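Local coordinates for globin II, extracellular (Lumbricus terrestris, PDB 1X9F), which probably carries oxygen reversibly on its heme as one globin chain of the giant extracellular hemoglobin (erythrocruorin) of the earthworm, at residues D73-T78 with E87-L92; N104-F109 with D139-H144; A112-V117 with A132-I137. One frame throughout, in Å; residues are numbered along the deposited sequence.

Read from the N terminus, the chain first meets itself here in contact 1: a short turn of four residues, 78-81, separates helix 59-77 from helix 82-96, which folds back against its end. That loop is complete before the other two begin. Contact 2 then opens early in helix 103-121 and closes only at the end of helix 127-142; contact 3 joins the same two helices later on the first and earlier on the second, so its loop sits within the larger one. The two groups are not separate: I137 of contact 3 packs on A75 and L89 of contact 1, while I141 of contact 2 meets L92. Together they tie four globin helices around the heme.

Contact 1 of 3, residues D73-T78 with E87-L92; sequences DIAIST and EELDHL. With HEM (protoporphyrin IX containing Fe), chain R.
I74 sets its branched side chain against the aliphatic part of E88, the two crossing at about a right angle. The CG2 methyl, which stands anti to the backbone N, does most of the touching and lies 3.4 Å from E88 CG, while CD1 rests beside the carboxylate. E88 reaches this place because its chain leaves anti to its own N (chi1 173°) and then bends at chi2 (62°), so that methylenes meet the isoleucine and the acid end passes on to a salt bridge with R73 of the Globin III chain. A75 comes next, and being small it lets the helices approach to 6.8 Å between its CA and that of E88; its CB meets L89 CD2 at 4.2 Å. At the helix end S77 OG and T78 OG1 each donate a hydrogen bond to I74 O, at 2.9 and 3.0 Å, from opposite faces of its plane. T78 is where helical backbone angles cease. On the second helix H91 turns to the neighbouring heme of chain R, and its NE2 donates a nearly straight bond (169°) to propionate O1A at 2.9 Å, the carboxylate lying at the ring edge. Packing of two successive helices, both of which also face a partner subunit, the second reaching its heme, is consistent with the E-F helix interface of cooperative invertebrate globin dimers.

Contact 2 of 3, residues N104-F109 with D139-H144; sequences NYFDAF and DGIKGH. With HEM (protoporphyrin IX containing Fe), chain O.
F106 and K142 mark the nearest approach of the two backbones, 8.4 Å between their CA atoms, which is wide enough for a ring to stand between the helices. The second helix ends at K142, and G143 beyond it takes a positive phi (83°), which suits a residue without a side chain. With CG anti to its carbonyl carbon (chi1 -74°), F106 stands in the gap and is covered on both faces. Over one lies the lysine's aliphatic chain, K142 CG being 3.5 Å from the F106 ring centroid and 17° off its normal, a CH-pi contact; over the opposite face, toward the rim, comes the heme methyl CMC. I141 adds CG2, 3.8 Å from F106 CE2, and sends CD1 to the heme side group at CAB, also 3.8 Å away. With an alanine at F106, the lysine chain and the heme methyl would probably lose the ring that separates them, opening a gap beside the porphyrin. F109, one turn on, lays a ring face over heme CHC and brings CE1 to 3.5 Å from heme CBB. Helices 103-121 and 127-142 (G and H) here supply part of the apolar wall of the globin heme pocket.

Contact 3 of 3, residues A112-V117 with A132-I137; sequences AILHVV and ACIDHI
I134 fits against I113 and L114, joining the last two long helices of the globin fold, 103-121 and 127-142, which correspond to the G and H helices of the family. The backbones stay well apart, 8.6 Å between the CA atoms of I113 and I134, so side chains alone bridge them, and no hydrogen bond crosses. The packed part is small and wholly apolar. I113 and I134 reach for each other tip to tip, I113 CD1 standing 4.1 Å from I134 CG2. That methyl is available because it lies anti to the I134 backbone N, while CG1 takes the place beside the N (chi1 -60°) and turns to the other neighbour; one beta-branched residue thus serves two partners with its two branches. W130, from the same helix as I134, touches both I113 and L114 and extends this layer, and L72 of helix 59-77 packs on I113, whose side chain comes to about 5 Å from the heme at nearest atoms.

The outward side is different in kind. H115 and H136 lie on exposed faces of their helices, where a polar ring is tolerated, and D135 lies partly exposed, its carboxylate OD1 held by a salt bridge to K110. C133 belongs to neither side: it is buried but faces another part of the fold, its SG forming the disulfide with C4 that secures the N-terminal end of the chain to helix 127-142. Back in the apolar layer, leucine suits its site because an isobutyl group can lay a methyl alongside a neighbour: L114 slides past I134 in the opposite direction, its branched end bringing L114 CD1 to 4.0 Å from I134 CG1.

Contact 1 of 3, residues D73-T78 with E87-L92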
loop_
_atom_site.group_PDB
_atom_site.type_symbol
_atom_site.label_atom_id
_atom_site.label_comp_id
_atom_site.label_asym_id
_atom_site.label_seq_id
_atom_site.Cartn_x
_atom_site.Cartn_y
_atom_site.Cartn_z
ATOM N N ASP B 73 -15.888 15.612 -35.692
ATOM C CA ASP B 73 -15.761 15.665 -34.246
ATOM C C ASP B 73 -16.253 16.995 -33.682
ATOM O O ASP B 73 -16.934 17.017 -32.653
ATOM C CB ASP B 73 -14.310 15.445 -33.842
ATOM C CG ASP B 73 -14.118 15.494 -32.353
ATOM O OD1 ASP B 73 -13.511 16.468 -31.868
ATOM O OD2 ASP B 73 -14.555 14.609 -31.589
ATOM N N ILE B 74 -15.906 18.098 -34.348
ATOM C CA ILE B 74 -16.373 19.421 -33.925
ATOM C C ILE B 74 -17.899 19.505 -33.984
ATOM O O ILE B 74 -18.539 19.980 -33.041
ATOM C CB ILE B 74 -15.741 20.546 -34.771
ATOM C CG1 ILE B 74 -14.221 20.597 -34.545
ATOM C CG2 ILE B 74 -16.393 21.896 -34.425
ATOM C CD1 ILE B 74 -13.456 21.524 -35.502
ATOM N N ALA B 75 -18.458 19.028 -35.095
ATOM C CA ALA B 75 -19.894 19.045 -35.329
ATOM C C ALA B 75 -20.637 18.232 -34.274
ATOM O O ALA B 75 -21.549 18.745 -33.626
ATOM C CB ALA B 75 -20.210 18.534 -36.730
ATOM N N ILE B 76 -20.235 16.977 -34.084
ATOM C CA ILE B 76 -20.890 16.118 -33.094
ATOM C C ILE B 76 -20.758 16.711 -31.691
ATOM O O ILE B 76 -21.725 16.736 -30.924
ATOM C CB ILE B 76 -20.322 14.680 -33.144
ATOM C CG1 ILE B 76 -20.754 13.982 -34.440
ATOM C CG2 ILE B 76 -20.775 13.877 -31.920
ATOM C CD1 ILE B 76 -20.075 12.645 -34.695
ATOM N N SER B 77 -19.568 17.207 -31.363
ATOM C CA SER B 77 -19.318 17.727 -30.024
ATOM C C SER B 77 -20.186 18.937 -29.689
ATOM O O SER B 77 -20.420 19.218 -28.513
ATOM C CB SER B 77 -17.836 18.059 -29.814
ATOM O OG SER B 77 -17.469 19.246 -30.496
ATOM N N THR B 78 -20.658 19.652 -30.712
ATOM C CA THR B 78 -21.493 20.835 -30.477
ATOM C C THR B 78 -22.924 20.679 -30.967
ATOM O O THR B 78 -23.594 21.678 -31.235
ATOM C CB THR B 78 -20.879 22.115 -31.091
ATOM O OG1 THR B 78 -20.756 21.958 -32.512
ATOM C CG2 THR B 78 -19.452 22.331 -30.614
ATOM N N GLU B 87 -21.823 27.689 -37.044
ATOM C CA GLU B 87 -20.623 28.393 -37.460
ATOM C C GLU B 87 -19.607 27.396 -38.015
ATOM O O GLU B 87 -18.996 27.648 -39.059
ATOM C CB GLU B 87 -20.055 29.205 -36.295
ATOM C CG GLU B 87 -19.740 30.664 -36.636
ATOM C CD GLU B 87 -20.881 31.375 -37.355
ATOM O OE1 GLU B 87 -21.981 31.526 -36.770
ATOM O OE2 GLU B 87 -20.670 31.792 -38.515
ATOM N N GLU B 88 -19.444 26.261 -37.333
ATOM C CA GLU B 88 -18.599 25.189 -37.852
ATOM C C GLU B 88 -19.150 24.659 -39.173
ATOM O O GLU B 88 -18.405 24.511 -40.145
ATOM C CB GLU B 88 -18.428 24.048 -36.846
ATOM C CG GLU B 88 -17.696 22.830 -37.410
ATOM C CD GLU B 88 -16.262 23.116 -37.854
ATOM O OE1 GLU B 88 -15.701 24.181 -37.506
ATOM O OE2 GLU B 88 -15.685 22.262 -38.559
ATOM N N LEU B 89 -20.452 24.393 -39.213
ATOM C CA LEU B 89 -21.067 23.879 -40.435
ATOM C C LEU B 89 -20.902 24.804 -41.639
ATOM O O LEU B 89 -20.706 24.322 -42.759
ATOM C CB LEU B 89 -22.535 23.524 -40.209
ATOM C CG LEU B 89 -22.743 22.345 -39.253
ATOM C CD1 LEU B 89 -24.209 21.944 -39.220
ATOM C CD2 LEU B 89 -21.859 21.134 -39.606
ATOM N N ASP B 90 -20.973 26.119 -41.401
ATOM C CA ASP B 90 -20.759 27.139 -42.439
ATOM C C ASP B 90 -19.331 27.109 -42.940
ATOM O O ASP B 90 -19.092 27.212 -44.141
ATOM C CB ASP B 90 -21.051 28.552 -41.912
ATOM C CG ASP B 90 -22.540 28.836 -41.750
ATOM O OD1 ASP B 90 -23.377 28.062 -42.269
ATOM O OD2 ASP B 90 -22.968 29.828 -41.116
ATOM N N HIS B 91 -18.385 26.988 -42.008
ATOM C CA HIS B 91 -16.968 26.891 -42.346
ATOM C C HIS B 91 -16.729 25.709 -43.281
ATOM O O HIS B 91 -16.054 25.845 -44.308
ATOM C CB HIS B 91 -16.120 26.748 -41.081
ATOM C CG HIS B 91 -14.645 26.823 -41.327
ATOM N ND1 HIS B 91 -13.977 28.019 -41.478
ATOM C CD2 HIS B 91 -13.705 25.853 -41.426
ATOM C CE1 HIS B 91 -12.692 27.782 -41.676
ATOM N NE2 HIS B 91 -12.501 26.475 -41.648
ATOM N N LEU B 92 -17.309 24.562 -42.928
ATOM C CA LEU B 92 -17.187 23.336 -43.714
ATOM C C LEU B 92 -17.874 23.466 -45.067
ATOM O O LEU B 92 -17.337 23.027 -46.090
ATOM C CB LEU B 92 -17.771 22.143 -42.946
ATOM C CG LEU B 92 -17.082 21.688 -41.657
ATOM C CD1 LEU B 92 -17.925 20.647 -40.935
ATOM C CD2 LEU B 92 -15.687 21.145 -41.941
HETATM C CHA HEM R . -6.558 29.021 -38.821
HETATM C CHB HEM R . -4.356 25.263 -36.568
HETATM C CHC HEM R . -1.219 28.309 -34.402
HETATM C CHD HEM R . -3.199 32.020 -36.939
HETATM C C1A HEM R . -6.262 27.660 -38.331
HETATM C C2A HEM R . -7.059 26.574 -38.690
HETATM C C3A HEM R . -6.438 25.420 -38.034
HETATM C C4A HEM R . -5.300 26.059 -37.351
HETATM C CMA HEM R . -6.844 23.968 -38.049
HETATM C CAA HEM R . -8.294 26.575 -39.552
HETATM C CBA HEM R . -7.939 26.125 -40.956
HETATM C CGA HEM R . -9.215 26.102 -41.754
HETATM O O1A HEM R . -9.964 25.108 -41.654
HETATM O O2A HEM R . -9.474 27.083 -42.483
HETATM C C1B HEM R . -3.268 25.787 -35.748
HETATM C C2B HEM R . -2.527 24.941 -34.932
HETATM C C3B HEM R . -1.698 25.835 -34.340
HETATM C C4B HEM R . -1.940 27.103 -34.823
HETATM C CMB HEM R . -2.618 23.445 -34.732
HETATM C CAB HEM R . -0.738 25.480 -33.480
HETATM C CBB HEM R . 0.056 24.796 -32.607
HETATM C C1C HEM R . -1.512 29.654 -34.925
HETATM C C2C HEM R . -0.807 30.768 -34.498
HETATM C C3C HEM R . -1.370 31.776 -35.235
HETATM C C4C HEM R . -2.375 31.235 -36.005
HETATM C CMC HEM R . 0.326 30.850 -33.508
HETATM C CAC HEM R . -1.014 33.214 -35.137
HETATM C CBC HEM R . -0.350 34.010 -36.075
HETATM C C1D HEM R . -4.342 31.525 -37.721
HETATM C C2D HEM R . -5.140 32.389 -38.467
HETATM C C3D HEM R . -6.106 31.583 -39.028
HETATM C C4D HEM R . -5.774 30.233 -38.514
HETATM C CMD HEM R . -4.962 33.881 -38.633
HETATM C CAD HEM R . -7.239 31.980 -39.935
HETATM C CBD HEM R . -8.401 32.406 -39.049
HETATM C CGD HEM R . -9.561 32.676 -39.964
HETATM O O1D HEM R . -9.715 33.827 -40.423
HETATM O O2D HEM R . -10.313 31.719 -40.229
HETATM N NA HEM R . -5.178 27.390 -37.549
HETATM N NB HEM R . -2.960 27.115 -35.720
HETATM N NC HEM R . -2.476 29.902 -35.859
HETATM N ND HEM R . -4.686 30.211 -37.709
HETATM FE FE HEM R . -3.808 28.653 -36.744
#

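Contact 2 of 3, residues N104-F109 with D139-H144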
loop_
_atom_site.group_PDB
_atom_site.type_symbol
_atom_site.label_atom_id
_atom_site.label_comp_id
_atom_site.label_asym_id
_atom_site.label_seq_id
_atom_site.Cartn_x
_atom_site.Cartn_y
_atom_site.Cartn_z
ATOM N N ASN B 104 -25.874 11.899 -53.288
ATOM C CA ASN B 104 -25.510 10.502 -53.384
ATOM C C ASN B 104 -24.238 10.181 -52.590
ATOM O O ASN B 104 -24.142 9.122 -51.952
ATOM C CB ASN B 104 -25.344 10.236 -54.882
ATOM C CG ASN B 104 -24.715 8.916 -55.184
ATOM O OD1 ASN B 104 -25.129 7.878 -54.669
ATOM N ND2 ASN B 104 -23.712 8.936 -56.052
ATOM N N TYR B 105 -23.280 11.113 -52.608
ATOM C CA TYR B 105 -22.018 10.922 -51.897
ATOM C C TYR B 105 -22.110 11.157 -50.394
ATOM O O TYR B 105 -21.660 10.311 -49.618
ATOM C CB TYR B 105 -20.912 11.790 -52.476
ATOM C CG TYR B 105 -20.462 11.418 -53.862
ATOM C CD1 TYR B 105 -19.499 12.186 -54.504
ATOM C CD2 TYR B 105 -20.989 10.314 -54.538
ATOM C CE1 TYR B 105 -19.063 11.876 -55.771
ATOM C CE2 TYR B 105 -20.561 9.994 -55.818
ATOM C CZ TYR B 105 -19.597 10.783 -56.427
ATOM O OH TYR B 105 -19.153 10.492 -57.694
ATOM N N PHE B 106 -22.666 12.299 -49.978
ATOM C CA PHE B 106 -22.917 12.545 -48.550
ATOM C C PHE B 106 -23.712 11.394 -47.987
ATOM O O PHE B 106 -23.572 11.038 -46.819
ATOM C CB PHE B 106 -23.701 13.835 -48.315
ATOM C CG PHE B 106 -22.896 15.061 -48.522
ATOM C CD1 PHE B 106 -22.968 15.743 -49.723
ATOM C CD2 PHE B 106 -22.040 15.525 -47.528
ATOM C CE1 PHE B 106 -22.218 16.879 -49.931
ATOM C CE2 PHE B 106 -21.281 16.660 -47.729
ATOM C CZ PHE B 106 -21.369 17.340 -48.933
ATOM N N ASP B 107 -24.540 10.808 -48.843
ATOM C CA ASP B 107 -25.380 9.696 -48.459
ATOM C C ASP B 107 -24.576 8.431 -48.154
ATOM O O ASP B 107 -24.816 7.779 -47.136
ATOM C CB ASP B 107 -26.423 9.423 -49.538
ATOM C CG ASP B 107 -27.551 8.557 -49.035
ATOM O OD1 ASP B 107 -28.386 9.067 -48.259
ATOM O OD2 ASP B 107 -27.683 7.356 -49.357
ATOM N N ALA B 108 -23.630 8.087 -49.026
ATOM C CA ALA B 108 -22.768 6.927 -48.796
ATOM C C ALA B 108 -21.882 7.122 -47.566
ATOM O O ALA B 108 -21.678 6.192 -46.779
ATOM C CB ALA B 108 -21.926 6.642 -50.019
ATOM N N PHE B 109 -21.370 8.339 -47.410
ATOM C CA PHE B 109 -20.541 8.681 -46.273
ATOM C C PHE B 109 -21.291 8.414 -44.980
ATOM O O PHE B 109 -20.761 7.772 -44.070
ATOM C CB PHE B 109 -20.119 10.145 -46.347
ATOM C CG PHE B 109 -19.021 10.500 -45.395
ATOM C CD1 PHE B 109 -19.265 11.320 -44.305
ATOM C CD2 PHE B 109 -17.735 10.010 -45.588
ATOM C CE1 PHE B 109 -18.242 11.649 -43.423
ATOM C CE2 PHE B 109 -16.714 10.332 -44.712
ATOM C CZ PHE B 109 -16.965 11.152 -43.627
ATOM N N ASP B 139 -26.614 18.385 -43.754
ATOM C CA ASP B 139 -27.454 19.469 -44.281
ATOM C C ASP B 139 -26.729 20.810 -44.239
ATOM O O ASP B 139 -26.909 21.641 -45.128
ATOM C CB ASP B 139 -28.780 19.585 -43.515
ATOM C CG ASP B 139 -29.778 18.506 -43.900
ATOM O OD1 ASP B 139 -29.649 17.911 -44.994
ATOM O OD2 ASP B 139 -30.738 18.190 -43.165
ATOM N N GLY B 140 -25.921 21.015 -43.200
ATOM C CA GLY B 140 -25.161 22.249 -43.042
ATOM C C GLY B 140 -23.917 22.339 -43.913
ATOM O O GLY B 140 -23.405 23.435 -44.140
ATOM N N ILE B 141 -23.419 21.202 -44.395
ATOM C CA ILE B 141 -22.221 21.202 -45.240
ATOM C C ILE B 141 -22.627 21.363 -46.705
ATOM O O ILE B 141 -21.976 22.071 -47.480
ATOM C CB ILE B 141 -21.383 19.911 -45.015
ATOM C CG1 ILE B 141 -20.923 19.818 -43.552
ATOM C CG2 ILE B 141 -20.173 19.869 -45.960
ATOM C CD1 ILE B 141 -20.681 18.389 -43.059
ATOM N N LYS B 142 -23.715 20.695 -47.061
ATOM C CA LYS B 142 -24.300 20.814 -48.378
ATOM C C LYS B 142 -24.873 22.214 -48.551
ATOM O O LYS B 142 -24.685 22.847 -49.591
ATOM C CB LYS B 142 -25.408 19.770 -48.552
ATOM C CG LYS B 142 -24.882 18.340 -48.461
ATOM C CD LYS B 142 -25.859 17.341 -49.066
ATOM C CE LYS B 142 -27.092 17.132 -48.185
ATOM N NZ LYS B 142 -27.870 15.946 -48.652
ATOM N N GLY B 143 -25.554 22.697 -47.508
ATOM C CA GLY B 143 -26.358 23.919 -47.596
ATOM C C GLY B 143 -27.741 23.650 -48.165
ATOM O O GLY B 143 -28.594 24.545 -48.203
ATOM N N HIS B 144 -27.952 22.411 -48.615
ATOM C CA HIS B 144 -29.214 21.979 -49.211
ATOM C C HIS B 144 -30.146 21.453 -48.124
ATOM O O HIS B 144 -29.704 21.103 -47.011
ATOM C CB HIS B 144 -28.996 20.863 -50.251
ATOM C CG HIS B 144 -28.279 21.294 -51.498
ATOM N ND1 HIS B 144 -28.652 22.393 -52.245
ATOM C CD2 HIS B 144 -27.233 20.736 -52.155
ATOM C CE1 HIS B 144 -27.852 22.508 -53.290
ATOM N NE2 HIS B 144 -26.983 21.514 -53.259
HETATM C CHA HEM O . -12.061 18.270 -47.306
HETATM C CHB HEM O . -15.171 17.589 -43.602
HETATM C CHC HEM O . -18.047 14.876 -46.482
HETATM C CHD HEM O . -15.054 15.764 -50.262
HETATM C C1A HEM O . -12.643 18.253 -45.955
HETATM C C2A HEM O . -11.976 18.871 -44.901
HETATM C C3A HEM O . -12.865 18.691 -43.753
HETATM C C4A HEM O . -13.994 17.967 -44.373
HETATM C CMA HEM O . -12.674 19.135 -42.324
HETATM C CAA HEM O . -10.616 19.522 -44.900
HETATM C CBA HEM O . -10.653 21.017 -45.142
HETATM C CGA HEM O . -9.209 21.456 -45.210
HETATM O O1A HEM O . -8.562 21.587 -44.146
HETATM O O2A HEM O . -8.710 21.662 -46.336
HETATM C C1B HEM O . -16.259 16.748 -44.094
HETATM C C2B HEM O . -17.252 16.333 -43.234
HETATM C C3B HEM O . -18.033 15.597 -44.061
HETATM C C4B HEM O . -17.502 15.591 -45.331
HETATM C CMB HEM O . -17.429 16.618 -41.764
HETATM C CAB HEM O . -19.122 15.003 -43.574
HETATM C CBB HEM O . -20.190 14.484 -43.000
HETATM C C1C HEM O . -17.418 14.846 -47.808
HETATM C C2C HEM O . -17.973 14.082 -48.815
HETATM C C3C HEM O . -17.138 14.333 -49.879
HETATM C C4C HEM O . -16.146 15.209 -49.432
HETATM C CMC HEM O . -19.213 13.225 -48.717
HETATM C CAC HEM O . -17.304 13.747 -51.236
HETATM C CBC HEM O . -17.349 12.412 -51.366
HETATM C C1D HEM O . -13.922 16.581 -49.771
HETATM C C2D HEM O . -12.855 16.916 -50.602
HETATM C C3D HEM O . -11.980 17.619 -49.806
HETATM C C4D HEM O . -12.653 17.642 -48.494
HETATM C CMD HEM O . -12.695 16.580 -52.066
HETATM C CAD HEM O . -10.665 18.251 -50.189
HETATM C CBD HEM O . -9.577 17.204 -50.355
HETATM C CGD HEM O . -8.304 17.946 -50.676
HETATM O O1D HEM O . -7.823 18.734 -49.833
HETATM O O2D HEM O . -7.776 17.749 -51.787
HETATM N NA HEM O . -13.888 17.736 -45.702
HETATM N NB HEM O . -16.368 16.328 -45.379
HETATM N NC HEM O . -16.317 15.575 -48.137
HETATM N ND HEM O . -13.834 16.992 -48.479
HETATM FE FE HEM O . -15.136 16.721 -46.945
#

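Contact 3 of 3, residues A112-V117 with A132-I137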
loop_
_atom_site.group_PDB
_atom_site.type_symbol
_atom_site.label_atom_id
_atom_site.label_comp_id
_atom_site.label_asym_id
_atom_site.label_seq_id
_atom_site.Cartn_x
_atom_site.Cartn_y
_atom_site.Cartn_z
ATOM N N ALA B 112 -21.556 4.824 -44.295
ATOM C CA ALA B 112 -20.248 4.334 -43.910
ATOM C C ALA B 112 -19.949 4.645 -42.444
ATOM O O ALA B 112 -19.553 3.747 -41.695
ATOM C CB ALA B 112 -19.179 4.917 -44.823
ATOM N N ILE B 113 -20.143 5.905 -42.039
ATOM C CA ILE B 113 -19.989 6.287 -40.633
ATOM C C ILE B 113 -20.790 5.348 -39.739
ATOM O O ILE B 113 -20.247 4.784 -38.785
ATOM C CB ILE B 113 -20.443 7.737 -40.374
ATOM C CG1 ILE B 113 -19.506 8.742 -41.046
ATOM C CG2 ILE B 113 -20.494 8.028 -38.871
ATOM C CD1 ILE B 113 -20.069 10.158 -41.035
ATOM N N LEU B 114 -22.073 5.177 -40.060
ATOM C CA LEU B 114 -22.956 4.349 -39.247
ATOM C C LEU B 114 -22.494 2.912 -39.198
ATOM O O LEU B 114 -22.635 2.237 -38.182
ATOM C CB LEU B 114 -24.393 4.427 -39.755
ATOM C CG LEU B 114 -25.285 5.450 -39.051
ATOM C CD1 LEU B 114 -24.672 6.849 -39.036
ATOM C CD2 LEU B 114 -26.629 5.484 -39.739
ATOM N N HIS B 115 -21.903 2.461 -40.293
ATOM C CA HIS B 115 -21.477 1.096 -40.428
ATOM C C HIS B 115 -20.255 0.799 -39.577
ATOM O O HIS B 115 -20.209 -0.194 -38.849
ATOM C CB HIS B 115 -21.154 0.854 -41.885
ATOM C CG HIS B 115 -20.638 -0.512 -42.153
ATOM N ND1 HIS B 115 -21.423 -1.634 -42.014
ATOM C CD2 HIS B 115 -19.417 -0.945 -42.540
ATOM C CE1 HIS B 115 -20.708 -2.703 -42.314
ATOM N NE2 HIS B 115 -19.489 -2.312 -42.639
ATOM N N VAL B 116 -19.264 1.674 -39.689
ATOM C CA VAL B 116 -18.039 1.547 -38.936
ATOM C C VAL B 116 -18.321 1.745 -37.440
ATOM O O VAL B 116 -17.825 0.977 -36.617
ATOM C CB VAL B 116 -16.954 2.505 -39.476
ATOM C CG1 VAL B 116 -15.677 2.383 -38.674
ATOM C CG2 VAL B 116 -16.670 2.208 -40.950
ATOM N N VAL B 117 -19.141 2.738 -37.098
ATOM C CA VAL B 117 -19.523 2.962 -35.702
ATOM C C VAL B 117 -20.254 1.748 -35.115
ATOM O O VAL B 117 -19.933 1.316 -34.004
ATOM C CB VAL B 117 -20.318 4.284 -35.524
ATOM C CG1 VAL B 117 -21.055 4.314 -34.197
ATOM C CG2 VAL B 117 -19.377 5.480 -35.628
ATOM N N ALA B 132 -30.037 10.367 -37.873
ATOM C CA ALA B 132 -30.675 11.665 -37.760
ATOM C C ALA B 132 -29.658 12.784 -37.552
ATOM O O ALA B 132 -29.762 13.848 -38.163
ATOM C CB ALA B 132 -31.674 11.645 -36.621
ATOM N N CYS B 133 -28.678 12.537 -36.686
ATOM C CA CYS B 133 -27.682 13.541 -36.341
ATOM C C CYS B 133 -26.622 13.737 -37.424
ATOM O O CYS B 133 -26.156 14.858 -37.620
ATOM C CB CYS B 133 -27.057 13.226 -34.979
ATOM S SG CYS B 133 -28.167 13.621 -33.599
ATOM N N ILE B 134 -26.245 12.670 -38.132
ATOM C CA ILE B 134 -25.333 12.829 -39.274
ATOM C C ILE B 134 -26.016 13.615 -40.407
ATOM O O ILE B 134 -25.387 14.463 -41.046
ATOM C CB ILE B 134 -24.769 11.464 -39.778
ATOM C CG1 ILE B 134 -23.979 10.740 -38.672
ATOM C CG2 ILE B 134 -23.877 11.662 -41.007
ATOM C CD1 ILE B 134 -22.841 11.547 -38.048
ATOM N N ASP B 135 -27.300 13.333 -40.634
ATOM C CA ASP B 135 -28.105 14.090 -41.591
ATOM C C ASP B 135 -28.082 15.564 -41.281
ATOM O O ASP B 135 -27.796 16.387 -42.154
ATOM C CB ASP B 135 -29.559 13.621 -41.570
ATOM C CG ASP B 135 -29.906 12.766 -42.765
ATOM O OD1 ASP B 135 -28.981 12.297 -43.464
ATOM O OD2 ASP B 135 -31.086 12.512 -43.085
ATOM N N HIS B 136 -28.398 15.884 -40.028
ATOM C CA HIS B 136 -28.409 17.259 -39.572
ATOM C C HIS B 136 -27.081 17.944 -39.848
ATOM O O HIS B 136 -27.047 19.117 -40.218
ATOM C CB HIS B 136 -28.716 17.342 -38.080
ATOM C CG HIS B 136 -28.803 18.746 -37.582
ATOM N ND1 HIS B 136 -29.601 19.690 -38.192
ATOM C CD2 HIS B 136 -28.185 19.379 -36.559
ATOM C CE1 HIS B 136 -29.474 20.844 -37.565
ATOM N NE2 HIS B 136 -28.626 20.681 -36.564
ATOM N N ILE B 137 -25.991 17.208 -39.664
ATOM C CA ILE B 137 -24.661 17.774 -39.846
ATOM C C ILE B 137 -24.374 17.990 -41.331
ATOM O O ILE B 137 -23.861 19.041 -41.727
ATOM C CB ILE B 137 -23.596 16.890 -39.144
ATOM C CG1 ILE B 137 -23.666 17.099 -37.625
ATOM C CG2 ILE B 137 -22.192 17.202 -39.662
ATOM C CD1 ILE B 137 -23.062 15.971 -36.802
#